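Local coordinates for protein glycoside Hydrolase (PDB 5T99) that probably hydrolyses galactosidic linkages as a family 2 glycoside hydrolase in an agarose-degrading pathway of a human gut bacterium, at residues S112-W117 and T131-D136; V121-H126 and T138-I143; L149-T154 and A166-N171; A323-R328 and P351-F356. One frame throughout, in Å; residues are numbered along the deposited sequence.

Interaction 1: S112-W117 and T131-D136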
loop_
_atom_site.group_PDB
_atom_site.type_symbol
_atom_site.label_atom_id
_atom_site.label_comp_id
_atom_site.label_asym_id
_atom_site.label_seq_id
_atom_site.Cartn_x
_atom_site.Cartn_y
_atom_site.Cartn_z
ATOM N N SER A 112 12.330 1.215 -14.196
ATOM C CA SER A 112 11.747 2.455 -14.714
ATOM C C SER A 112 12.446 2.709 -16.047
ATOM O O SER A 112 13.235 1.863 -16.483
ATOM C CB SER A 112 11.940 3.622 -13.731
ATOM O OG SER A 112 13.260 3.693 -13.231
ATOM N N GLU A 113 12.137 3.827 -16.711
ATOM C CA GLU A 113 12.734 4.178 -18.004
ATOM C C GLU A 113 12.495 3.084 -19.020
ATOM O O GLU A 113 13.428 2.392 -19.450
ATOM C CB GLU A 113 14.224 4.441 -17.848
ATOM C CG GLU A 113 14.535 5.623 -16.960
ATOM C CD GLU A 113 14.965 6.847 -17.737
ATOM O OE1 GLU A 113 15.873 7.538 -17.231
ATOM O OE2 GLU A 113 14.416 7.129 -18.830
ATOM N N ALA A 114 11.227 2.906 -19.367
ATOM C CA ALA A 114 10.833 1.852 -20.283
ATOM C C ALA A 114 10.928 2.304 -21.738
ATOM O O ALA A 114 10.577 3.440 -22.076
ATOM C CB ALA A 114 9.423 1.371 -19.976
ATOM N N LYS A 115 11.429 1.401 -22.579
ATOM C CA LYS A 115 11.223 1.456 -24.021
ATOM C C LYS A 115 10.537 0.147 -24.436
ATOM O O LYS A 115 10.847 -0.909 -23.875
ATOM C CB LYS A 115 12.554 1.607 -24.744
ATOM C CG LYS A 115 13.247 2.944 -24.526
ATOM C CD LYS A 115 14.373 3.125 -25.536
ATOM C CE LYS A 115 15.081 4.461 -25.392
ATOM N NZ LYS A 115 15.991 4.456 -24.219
ATOM N N VAL A 116 9.607 0.219 -25.392
ATOM C CA VAL A 116 8.865 -0.967 -25.843
ATOM C C VAL A 116 8.853 -1.074 -27.366
ATOM O O VAL A 116 8.640 -0.076 -28.062
ATOM C CB VAL A 116 7.409 -0.994 -25.303
ATOM C CG1 VAL A 116 6.693 -2.277 -25.717
ATOM C CG2 VAL A 116 7.401 -0.849 -23.782
ATOM N N TRP A 117 9.081 -2.296 -27.855
ATOM C CA TRP A 117 9.086 -2.615 -29.289
ATOM C C TRP A 117 8.126 -3.767 -29.587
ATOM O O TRP A 117 8.006 -4.692 -28.791
ATOM C CB TRP A 117 10.486 -3.044 -29.757
ATOM C CG TRP A 117 11.555 -1.993 -29.669
ATOM C CD1 TRP A 117 11.964 -1.148 -30.666
ATOM C CD2 TRP A 117 12.371 -1.693 -28.534
ATOM N NE1 TRP A 117 12.977 -0.336 -30.217
ATOM C CE2 TRP A 117 13.253 -0.657 -28.912
ATOM C CE3 TRP A 117 12.445 -2.203 -27.230
ATOM C CZ2 TRP A 117 14.198 -0.115 -28.025
ATOM C CZ3 TRP A 117 13.390 -1.671 -26.353
ATOM C CH2 TRP A 117 14.250 -0.637 -26.753
ATOM N N THR A 131 3.229 5.293 -12.921
ATOM C CA THR A 131 2.067 5.430 -13.793
ATOM C C THR A 131 2.100 4.339 -14.840
ATOM O O THR A 131 3.179 3.897 -15.271
ATOM C CB THR A 131 2.008 6.805 -14.488
ATOM O OG1 THR A 131 3.280 7.129 -15.053
ATOM C CG2 THR A 131 1.631 7.881 -13.486
ATOM N N GLY A 132 0.920 3.890 -15.244
ATOM C CA GLY A 132 0.810 2.867 -16.270
ATOM C C GLY A 132 0.834 3.496 -17.639
ATOM O O GLY A 132 0.733 4.721 -17.768
ATOM N N PHE A 133 0.990 2.658 -18.660
ATOM C CA PHE A 133 0.945 3.093 -20.057
ATOM C C PHE A 133 0.414 1.972 -20.951
ATOM O O PHE A 133 0.320 0.809 -20.544
ATOM C CB PHE A 133 2.328 3.583 -20.538
ATOM C CG PHE A 133 3.401 2.520 -20.533
ATOM C CD1 PHE A 133 3.692 1.799 -21.692
ATOM C CD2 PHE A 133 4.118 2.240 -19.371
ATOM C CE1 PHE A 133 4.680 0.823 -21.692
ATOM C CE2 PHE A 133 5.101 1.267 -19.365
ATOM C CZ PHE A 133 5.386 0.558 -20.528
ATOM N N GLU A 134 0.082 2.341 -22.173
ATOM C CA GLU A 134 -0.573 1.453 -23.132
ATOM C C GLU A 134 0.117 1.556 -24.487
ATOM O O GLU A 134 0.442 2.647 -24.907
ATOM C CB GLU A 134 -2.030 1.885 -23.271
ATOM C CG GLU A 134 -2.888 0.855 -23.951
ATOM C CD GLU A 134 -4.362 1.203 -23.919
ATOM O OE1 GLU A 134 -4.754 2.200 -24.575
ATOM O OE2 GLU A 134 -5.118 0.443 -23.264
ATOM N N ILE A 135 0.339 0.434 -25.161
ATOM C CA ILE A 135 0.847 0.452 -26.539
ATOM C C ILE A 135 -0.215 -0.143 -27.463
ATOM O O ILE A 135 -0.882 -1.113 -27.099
ATOM C CB ILE A 135 2.187 -0.307 -26.691
ATOM C CG1 ILE A 135 1.959 -1.826 -26.686
ATOM C CG2 ILE A 135 3.166 0.113 -25.601
ATOM C CD1 ILE A 135 3.218 -2.659 -26.752
ATOM N N ASP A 136 -0.376 0.440 -28.644
ATOM C CA ASP A 136 -1.278 -0.105 -29.653
ATOM C C ASP A 136 -0.440 -0.896 -30.654
ATOM O O ASP A 136 0.344 -0.317 -31.410
ATOM C CB ASP A 136 -2.058 1.022 -30.338
ATOM C CG ASP A 136 -3.223 0.511 -31.164
ATOM O OD1 ASP A 136 -3.134 -0.604 -31.710
ATOM O OD2 ASP A 136 -4.235 1.228 -31.290
#
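Strands 114-117 and 133-136 put Ala114 and Val116 opposite Phe133 and Ile135, with axes 9.4 Å apart at closest and inclined by only 20° to each other. No hydrogen bond links the two segments. They belong to different antiparallel sheets, which lie face to face as a beta sandwich in the family 2 sugar-binding domain. The side chains of every second residue fill the space between them. Val116 uses both methyl groups. Its CG2 comes to the edge of the Phe133 ring, near the ring plane, 3.8 Å from CE1. Its CG1, anti to the backbone N (chi1 -177°), meets Ile135 CD1 at 3.6 Å. Ala114 CB approaches the far end of the Phe133 ring more loosely, 4.2 Å from CZ. A first torsion of 63° turns the Phe133 ring so that its CE1 and CZ meet Val116 CG2. The ring also stacks with Phe107 and with His126, so it has aromatic neighbours besides the aliphatic ones. Ile135 also touches Leu149 and Ile105, one from each sheet. The contact is carried wholly by carbon atoms. It therefore joins the sheets by shape and by exclusion of water, with no directional bond.

Interaction 2: V121-H126 and T138-I143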
loop_
_atom_site.group_PDB
_atom_site.type_symbol
_atom_site.label_atom_id
_atom_site.label_comp_id
_atom_site.label_asym_id
_atom_site.label_seq_id
_atom_site.Cartn_x
_atom_site.Cartn_y
_atom_site.Cartn_z
ATOM N N VAL A 121 9.649 -2.639 -34.131
ATOM C CA VAL A 121 9.256 -1.233 -34.225
ATOM C C VAL A 121 8.993 -0.664 -32.843
ATOM O O VAL A 121 8.180 -1.198 -32.097
ATOM C CB VAL A 121 7.998 -1.028 -35.082
ATOM C CG1 VAL A 121 7.712 0.460 -35.259
ATOM C CG2 VAL A 121 8.155 -1.707 -36.435
ATOM N N LYS A 122 9.668 0.440 -32.524
ATOM C CA LYS A 122 9.484 1.146 -31.254
ATOM C C LYS A 122 8.080 1.725 -31.205
ATOM O O LYS A 122 7.677 2.425 -32.128
ATOM C CB LYS A 122 10.517 2.269 -31.122
ATOM C CG LYS A 122 10.603 2.903 -29.737
ATOM C CD LYS A 122 12.022 3.409 -29.484
ATOM C CE LYS A 122 12.124 4.297 -28.254
ATOM N NZ LYS A 122 11.356 5.573 -28.385
ATOM N N VAL A 123 7.338 1.406 -30.148
ATOM C CA VAL A 123 5.928 1.816 -30.016
ATOM C C VAL A 123 5.564 2.417 -28.646
ATOM O O VAL A 123 4.388 2.677 -28.370
ATOM C CB VAL A 123 4.974 0.629 -30.332
ATOM C CG1 VAL A 123 4.912 0.378 -31.835
ATOM C CG2 VAL A 123 5.393 -0.636 -29.579
ATOM N N GLY A 124 6.568 2.664 -27.805
ATOM C CA GLY A 124 6.324 3.070 -26.428
ATOM C C GLY A 124 7.596 3.495 -25.738
ATOM O O GLY A 124 8.652 2.891 -25.938
ATOM N N GLU A 125 7.490 4.545 -24.935
ATOM C CA GLU A 125 8.607 5.025 -24.142
ATOM C C GLU A 125 8.053 5.727 -22.914
ATOM O O GLU A 125 7.350 6.718 -23.044
ATOM C CB GLU A 125 9.474 5.977 -24.969
ATOM C CG GLU A 125 10.685 6.519 -24.216
ATOM C CD GLU A 125 11.731 7.119 -25.129
ATOM O OE1 GLU A 125 12.048 8.312 -24.974
ATOM O OE2 GLU A 125 12.242 6.400 -26.006
ATOM N N HIS A 126 8.375 5.221 -21.729
ATOM C CA HIS A 126 7.734 5.689 -20.500
ATOM C C HIS A 126 8.714 5.770 -19.323
ATOM O O HIS A 126 9.098 4.739 -18.765
ATOM C CB HIS A 126 6.547 4.775 -20.163
ATOM C CG HIS A 126 5.627 5.353 -19.143
ATOM N ND1 HIS A 126 4.570 6.171 -19.473
ATOM C CD2 HIS A 126 5.635 5.273 -17.794
ATOM C CE1 HIS A 126 3.955 6.556 -18.370
ATOM N NE2 HIS A 126 4.579 6.020 -17.337
ATOM N N THR A 138 -1.834 -2.940 -33.065
ATOM C CA THR A 138 -2.725 -3.310 -34.164
ATOM C C THR A 138 -2.069 -3.309 -35.547
ATOM O O THR A 138 -2.266 -4.239 -36.324
ATOM C CB THR A 138 -3.943 -2.363 -34.217
ATOM O OG1 THR A 138 -4.546 -2.286 -32.921
ATOM C CG2 THR A 138 -4.994 -2.842 -35.242
ATOM N N LYS A 139 -1.316 -2.259 -35.862
ATOM C CA LYS A 139 -0.730 -2.105 -37.206
ATOM C C LYS A 139 0.432 -3.066 -37.491
ATOM O O LYS A 139 0.676 -3.394 -38.646
ATOM C CB LYS A 139 -0.280 -0.659 -37.439
ATOM C CG LYS A 139 -1.443 0.304 -37.517
ATOM C CD LYS A 139 -0.991 1.751 -37.586
ATOM C CE LYS A 139 -2.193 2.690 -37.550
ATOM N NZ LYS A 139 -1.852 4.034 -38.101
ATOM N N TYR A 140 1.120 -3.519 -36.443
ATOM C CA TYR A 140 2.301 -4.365 -36.573
ATOM C C TYR A 140 2.047 -5.847 -36.276
ATOM O O TYR A 140 2.940 -6.675 -36.476
ATOM C CB TYR A 140 3.387 -3.834 -35.652
ATOM C CG TYR A 140 3.568 -2.339 -35.781
ATOM C CD1 TYR A 140 4.033 -1.774 -36.979
ATOM C CD2 TYR A 140 3.247 -1.481 -34.727
ATOM C CE1 TYR A 140 4.192 -0.400 -37.110
ATOM C CE2 TYR A 140 3.402 -0.107 -34.849
ATOM C CZ TYR A 140 3.872 0.427 -36.038
ATOM O OH TYR A 140 4.023 1.785 -36.160
ATOM N N LEU A 141 0.842 -6.183 -35.811
ATOM C CA LEU A 141 0.514 -7.553 -35.414
ATOM C C LEU A 141 0.427 -8.459 -36.628
ATOM O O LEU A 141 -0.210 -8.111 -37.608
ATOM C CB LEU A 141 -0.820 -7.589 -34.662
ATOM C CG LEU A 141 -1.317 -8.924 -34.096
ATOM C CD1 LEU A 141 -0.347 -9.483 -33.073
ATOM C CD2 LEU A 141 -2.692 -8.740 -33.477
ATOM N N LYS A 142 1.064 -9.622 -36.537
ATOM C CA LYS A 142 1.097 -10.602 -37.615
ATOM C C LYS A 142 0.227 -11.793 -37.236
ATOM O O LYS A 142 0.551 -12.533 -36.308
ATOM C CB LYS A 142 2.533 -11.068 -37.854
ATOM C CG LYS A 142 3.515 -9.948 -38.158
ATOM C CD LYS A 142 4.918 -10.499 -38.409
ATOM C CE LYS A 142 5.918 -9.373 -38.659
ATOM N NZ LYS A 142 6.653 -9.566 -39.944
ATOM N N ILE A 143 -0.870 -11.976 -37.958
ATOM C CA ILE A 143 -1.830 -13.039 -37.661
ATOM C C ILE A 143 -1.290 -14.367 -38.196
ATOM O O ILE A 143 -0.843 -14.438 -39.340
ATOM C CB ILE A 143 -3.218 -12.762 -38.308
ATOM C CG1 ILE A 143 -3.794 -11.403 -37.863
ATOM C CG2 ILE A 143 -4.194 -13.888 -37.985
ATOM C CD1 ILE A 143 -3.972 -11.243 -36.364
#
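Val121 and Val123, on edge strand 121-126, meet Tyr140 of the loop that leads to strand 146-153. One contact is a CH-pi interaction. Val121 CG1 sits over a face of the tyrosine ring, 4.3 Å from its centroid and 26° off the ring normal. Its nearest ring atom is Tyr140 CZ, at 3.9 Å; Val121 CG2 stands further off, 4.2 Å from Tyr140 CD1. Lys139 CB lies over the opposite face, so the ring is held between the two. The second is apolar packing. Val123 CG1 comes close to Tyr140, 3.4 Å from CE2, and the side chains run past each other in opposite directions. Val123 and Gly124 form a classic beta bulge opposite Val116. No polar bond crosses the contact. Within strand 121-126, Lys122 NZ makes a 2.7 Å salt bridge to Glu125 OE2, from above the carboxylate plane. Tyr140 O accepts a hydrogen bond from Asn119 ND2, tying the loop to the turn before strand 121-126. Replacing Tyr140 by alanine would probably open a gap beside both valines and leave Val121 CG1 without its aromatic face. Between the segments, then, dispersion and CH-pi contacts hold the loop against the sheet edge.

Interaction 3: L149-T154 and A166-N171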
loop_
_atom_site.group_PDB
_atom_site.type_symbol
_atom_site.label_atom_id
_atom_site.label_comp_id
_atom_site.label_asym_id
_atom_site.label_seq_id
_atom_site.Cartn_x
_atom_site.Cartn_y
_atom_site.Cartn_z
ATOM N N LEU A 149 7.191 -9.068 -28.554
ATOM C CA LEU A 149 7.100 -7.882 -27.732
ATOM C C LEU A 149 8.350 -7.813 -26.859
ATOM O O LEU A 149 8.626 -8.752 -26.099
ATOM C CB LEU A 149 5.839 -7.941 -26.857
ATOM C CG LEU A 149 5.532 -6.731 -25.973
ATOM C CD1 LEU A 149 5.443 -5.467 -26.808
ATOM C CD2 LEU A 149 4.251 -6.981 -25.190
ATOM N N ALA A 150 9.088 -6.701 -26.976
ATOM C CA ALA A 150 10.334 -6.478 -26.239
ATOM C C ALA A 150 10.228 -5.223 -25.391
ATOM O O ALA A 150 9.797 -4.191 -25.882
ATOM C CB ALA A 150 11.503 -6.338 -27.201
ATOM N N VAL A 151 10.643 -5.322 -24.134
ATOM C CA VAL A 151 10.650 -4.195 -23.209
ATOM C C VAL A 151 12.059 -4.065 -22.665
ATOM O O VAL A 151 12.632 -5.047 -22.180
ATOM C CB VAL A 151 9.655 -4.392 -22.037
ATOM C CG1 VAL A 151 9.738 -3.241 -21.045
ATOM C CG2 VAL A 151 8.229 -4.522 -22.562
ATOM N N GLN A 152 12.621 -2.863 -22.770
ATOM C CA GLN A 152 13.885 -2.529 -22.114
ATOM C C GLN A 152 13.626 -1.497 -21.019
ATOM O O GLN A 152 13.025 -0.443 -21.272
ATOM C CB GLN A 152 14.902 -1.967 -23.114
ATOM C CG GLN A 152 16.282 -1.680 -22.518
ATOM C CD GLN A 152 17.068 -0.598 -23.265
ATOM O OE1 GLN A 152 16.515 0.398 -23.731
ATOM N NE2 GLN A 152 18.375 -0.784 -23.345
ATOM N N LEU A 153 14.095 -1.811 -19.817
ATOM C CA LEU A 153 14.063 -0.897 -18.699
ATOM C C LEU A 153 15.487 -0.433 -18.397
ATOM O O LEU A 153 16.388 -1.261 -18.288
ATOM C CB LEU A 153 13.467 -1.610 -17.485
ATOM C CG LEU A 153 12.055 -2.166 -17.694
ATOM C CD1 LEU A 153 11.634 -2.983 -16.485
ATOM C CD2 LEU A 153 11.052 -1.058 -17.956
ATOM N N THR A 154 15.696 0.876 -18.259
ATOM C CA THR A 154 17.019 1.409 -17.906
ATOM C C THR A 154 16.950 2.259 -16.643
ATOM O O THR A 154 17.235 3.461 -16.688
ATOM C CB THR A 154 17.681 2.183 -19.081
ATOM O OG1 THR A 154 16.797 3.189 -19.584
ATOM C CG2 THR A 154 18.040 1.231 -20.218
ATOM N N ALA A 166 12.848 -3.017 -9.448
ATOM C CA ALA A 166 13.267 -2.877 -10.847
ATOM C C ALA A 166 12.663 -4.005 -11.651
ATOM O O ALA A 166 12.739 -5.166 -11.244
ATOM C CB ALA A 166 14.783 -2.905 -10.965
ATOM N N GLY A 167 12.056 -3.674 -12.782
ATOM C CA GLY A 167 11.370 -4.679 -13.604
ATOM C C GLY A 167 9.932 -4.333 -13.923
ATOM O O GLY A 167 9.427 -3.297 -13.506
ATOM N N ILE A 168 9.270 -5.226 -14.651
ATOM C CA ILE A 168 7.849 -5.104 -14.938
ATOM C C ILE A 168 7.159 -5.662 -13.701
ATOM O O ILE A 168 6.737 -6.820 -13.669
ATOM C CB ILE A 168 7.439 -5.835 -16.237
ATOM C CG1 ILE A 168 8.322 -5.359 -17.410
ATOM C CG2 ILE A 168 5.965 -5.580 -16.526
ATOM C CD1 ILE A 168 8.079 -6.073 -18.727
ATOM N N TYR A 169 7.092 -4.803 -12.682
ATOM C CA TYR A 169 6.677 -5.144 -11.318
ATOM C C TYR A 169 5.157 -5.114 -11.084
ATOM O O TYR A 169 4.684 -5.455 -9.981
ATOM C CB TYR A 169 7.378 -4.210 -10.314
ATOM C CG TYR A 169 6.816 -2.792 -10.233
ATOM C CD1 TYR A 169 6.106 -2.360 -9.110
ATOM C CD2 TYR A 169 6.999 -1.878 -11.277
ATOM C CE1 TYR A 169 5.583 -1.068 -9.041
ATOM C CE2 TYR A 169 6.490 -0.599 -11.217
ATOM C CZ TYR A 169 5.777 -0.194 -10.108
ATOM O OH TYR A 169 5.269 1.086 -10.069
ATOM N N ARG A 170 4.395 -4.681 -12.092
ATOM C CA ARG A 170 2.925 -4.692 -12.028
ATOM C C ARG A 170 2.374 -5.470 -13.206
ATOM O O ARG A 170 3.104 -5.772 -14.157
ATOM C CB ARG A 170 2.357 -3.269 -12.036
ATOM C CG ARG A 170 2.698 -2.440 -10.802
ATOM C CD ARG A 170 1.894 -1.155 -10.784
ATOM N NE ARG A 170 2.207 -0.321 -9.618
ATOM C CZ ARG A 170 2.058 1.004 -9.560
ATOM N NH1 ARG A 170 1.621 1.701 -10.616
ATOM N NH2 ARG A 170 2.391 1.653 -8.445
ATOM N N ASN A 171 1.079 -5.776 -13.149
ATOM C CA ASN A 171 0.463 -6.653 -14.141
ATOM C C ASN A 171 0.486 -6.046 -15.543
ATOM O O ASN A 171 0.603 -4.825 -15.718
ATOM C CB ASN A 171 -0.977 -6.995 -13.756
ATOM C CG ASN A 171 -1.084 -7.748 -12.443
ATOM O OD1 ASN A 171 -1.809 -7.325 -11.538
ATOM N ND2 ASN A 171 -0.378 -8.858 -12.327
#
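Val151 and Leu153, on a strand of the sugar-binding beta sandwich, pack on a loop whose Ile168 is the centre of an inverse gamma turn. Along the strand, Val151 comes first. It meets Ile168 tip to tip, with its CG1 4.0 Å from Ile168 CD1. Ile168 reaches it because CG1 lies opposite the carbonyl carbon (chi1 -54°) and the chain then runs on extended to CD1. Two residues later, Leu153 lays CD1 on the loop backbone. This methyl lies 3.4 Å from Gly167 CA, a close fit. It is also 4.2 Å from Ile168 CG1. Gly167 has a positive phi of 126°, at which a side chain would be jammed against the carbonyl O of Ala166. Around Ile168 the gamma turn is closed by a weak bond from Tyr169 N to Gly167 O, 2.9 Å. All four touching residues are buried, and Val151 also touches Phe107 of the other sheet. The loop then reaches the barrel domain, where Arg170 NH2 donates to Pro351 O, while Arg170 NH1 bonds to the backbone oxygens of Tyr130 and Asp108. Tyr169 OH bonds to Gly129 O and lies over the centre of the Arg170 guanidinium, 3.2 Å above its plane.

Interaction 4: A323-R328 and P351-F356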
loop_
_atom_site.group_PDB
_atom_site.type_symbol
_atom_site.label_atom_id
_atom_site.label_comp_id
_atom_site.label_asym_id
_atom_site.label_seq_id
_atom_site.Cartn_x
_atom_site.Cartn_y
_atom_site.Cartn_z
ATOM N N ALA A 323 8.750 -5.792 -4.780
ATOM C CA ALA A 323 7.783 -4.853 -5.371
ATOM C C ALA A 323 6.785 -5.475 -6.350
ATOM O O ALA A 323 5.812 -4.816 -6.709
ATOM C CB ALA A 323 8.514 -3.707 -6.055
ATOM N N ALA A 324 6.998 -6.713 -6.795
ATOM C CA ALA A 324 6.019 -7.359 -7.679
ATOM C C ALA A 324 4.636 -7.391 -7.005
ATOM O O ALA A 324 4.531 -7.753 -5.833
ATOM C CB ALA A 324 6.460 -8.766 -8.054
ATOM N N VAL A 325 3.592 -6.989 -7.736
ATOM C CA VAL A 325 2.247 -6.924 -7.166
ATOM C C VAL A 325 1.821 -8.309 -6.705
ATOM O O VAL A 325 1.904 -9.279 -7.457
ATOM C CB VAL A 325 1.186 -6.366 -8.146
ATOM C CG1 VAL A 325 -0.228 -6.510 -7.575
ATOM C CG2 VAL A 325 1.454 -4.901 -8.424
ATOM N N ASN A 326 1.392 -8.387 -5.451
ATOM C CA ASN A 326 0.810 -9.600 -4.908
ATOM C C ASN A 326 -0.366 -9.223 -4.012
ATOM O O ASN A 326 -0.195 -8.595 -2.973
ATOM C CB ASN A 326 1.864 -10.395 -4.143
ATOM C CG ASN A 326 1.340 -11.725 -3.642
ATOM O OD1 ASN A 326 0.466 -11.784 -2.759
ATOM N ND2 ASN A 326 1.882 -12.808 -4.190
ATOM N N VAL A 327 -1.554 -9.660 -4.409
ATOM C CA VAL A 327 -2.805 -9.247 -3.763
ATOM C C VAL A 327 -2.825 -9.639 -2.283
ATOM O O VAL A 327 -3.156 -8.816 -1.431
ATOM C CB VAL A 327 -4.043 -9.824 -4.516
ATOM C CG1 VAL A 327 -5.345 -9.530 -3.764
ATOM C CG2 VAL A 327 -4.102 -9.273 -5.935
ATOM N N ARG A 328 -2.472 -10.888 -1.983
ATOM C CA ARG A 328 -2.470 -11.360 -0.589
ATOM C C ARG A 328 -1.490 -10.599 0.299
ATOM O O ARG A 328 -1.836 -10.248 1.432
ATOM C CB ARG A 328 -2.223 -12.868 -0.494
ATOM C CG ARG A 328 -2.147 -13.423 0.935
ATOM C CD ARG A 328 -3.349 -13.069 1.825
ATOM N NE ARG A 328 -3.054 -13.287 3.243
ATOM C CZ ARG A 328 -3.752 -12.805 4.276
ATOM N NH1 ARG A 328 -4.823 -12.030 4.102
ATOM N NH2 ARG A 328 -3.354 -13.086 5.514
ATOM N N PRO A 351 1.780 6.954 -7.162
ATOM C CA PRO A 351 0.607 6.102 -7.323
ATOM C C PRO A 351 0.896 4.652 -6.922
ATOM O O PRO A 351 1.958 4.129 -7.260
ATOM C CB PRO A 351 0.315 6.187 -8.825
ATOM C CG PRO A 351 0.855 7.515 -9.231
ATOM C CD PRO A 351 2.088 7.707 -8.388
ATOM N N PRO A 352 -0.047 4.004 -6.214
ATOM C CA PRO A 352 0.094 2.590 -5.910
ATOM C C PRO A 352 -0.394 1.745 -7.078
ATOM O O PRO A 352 -0.739 2.272 -8.136
ATOM C CB PRO A 352 -0.811 2.424 -4.703
ATOM C CG PRO A 352 -1.925 3.378 -4.971
ATOM C CD PRO A 352 -1.331 4.533 -5.713
ATOM N N SER A 353 -0.405 0.436 -6.898
ATOM C CA SER A 353 -0.945 -0.459 -7.912
ATOM C C SER A 353 -2.470 -0.347 -7.886
ATOM O O SER A 353 -3.037 0.033 -6.854
ATOM C CB SER A 353 -0.537 -1.885 -7.604
ATOM O OG SER A 353 -1.116 -2.273 -6.388
ATOM N N PRO A 354 -3.142 -0.656 -9.007
ATOM C CA PRO A 354 -4.609 -0.721 -8.956
ATOM C C PRO A 354 -5.122 -1.717 -7.907
ATOM O O PRO A 354 -6.093 -1.429 -7.202
ATOM C CB PRO A 354 -4.995 -1.177 -10.366
ATOM C CG PRO A 354 -3.848 -0.756 -11.233
ATOM C CD PRO A 354 -2.630 -0.892 -10.370
ATOM N N GLU A 355 -4.437 -2.852 -7.785
ATOM C CA GLU A 355 -4.839 -3.922 -6.861
ATOM C C GLU A 355 -4.862 -3.418 -5.426
ATOM O O GLU A 355 -5.796 -3.716 -4.661
ATOM C CB GLU A 355 -3.915 -5.150 -6.985
ATOM C CG GLU A 355 -4.124 -5.988 -8.256
ATOM C CD GLU A 355 -3.552 -5.352 -9.516
ATOM O OE1 GLU A 355 -2.648 -4.479 -9.404
ATOM O OE2 GLU A 355 -4.019 -5.721 -10.623
ATOM N N PHE A 356 -3.853 -2.628 -5.071
ATOM C CA PHE A 356 -3.793 -2.047 -3.735
ATOM C C PHE A 356 -5.049 -1.217 -3.451
ATOM O O PHE A 356 -5.638 -1.331 -2.384
ATOM C CB PHE A 356 -2.523 -1.202 -3.576
ATOM C CG PHE A 356 -2.398 -0.547 -2.228
ATOM C CD1 PHE A 356 -1.854 -1.239 -1.166
ATOM C CD2 PHE A 356 -2.840 0.756 -2.028
ATOM C CE1 PHE A 356 -1.754 -0.658 0.091
ATOM C CE2 PHE A 356 -2.732 1.359 -0.777
ATOM C CZ PHE A 356 -2.199 0.639 0.288
#
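Ser353 OG accepts a hydrogen bond from Phe356 N at 3.1 Å, with an N-H...O angle of 155°, while Ser353 CB packs 3.7 Å from Val325 CG2. Ser353 is the N-cap of helix 354-363, and this is its capping bond. A first torsion of 64° turns the hydroxyl to Phe356 N. Asn326 caps the other helix, 327-339, with OD1 accepting from Ala329 N. Two capped helix starts of the TIM barrel domain thus lie side by side. The contact is made by Val325 and Val327 with Ser353 and Glu355. The glutamate chain bends at chi2 (75°), which brings its carboxylate back beside Val325. Glu355 OE1 lies 3.7 Å from Val325 CG1, and the two side chains cross at about a right angle. Val327 CG2 touches the aliphatic part of the same chain, 4.0 Å from Glu355 CG. An alanine at Glu355 lacks CG and the carboxylate, which would probably open a gap beside Val325 CG1 and Val327 CG2 and take a favourable charge from the helix start. Pro351 and Pro352 follow closely on His349, which lines the galacto-isofagomine pocket. Across the pair the valines meet Ser353 CB, the carbon chain of Glu355 and its OE1. The acid charge near a helix N-terminus probably interacts favourably with the helix dipole, while van der Waals packing joins the segments.

In the fold
Interactions 1, 2 and 3 lie within the sugar-binding domain, and interaction 4 lies in the TIM barrel domain. Strands 121-126, 114-118 and 146-153 are consecutive neighbours in one sheet, and strand 133-136 is at the edge of the facing one. The centres of interactions 1 and 2 are about 11 Å apart, and those of 1 and 3 about 8 Å. Along the chain the segments of 1 and 2 alternate, then 3 and 4 follow. Interaction 2 is at the outer surface, about 27 Å from interaction 4 between centres. The loop of interaction 3 reaches interaction 4: Tyr169 O accepts from Val325 N, which ties the sandwich to the barrel that carries the ligand pocket.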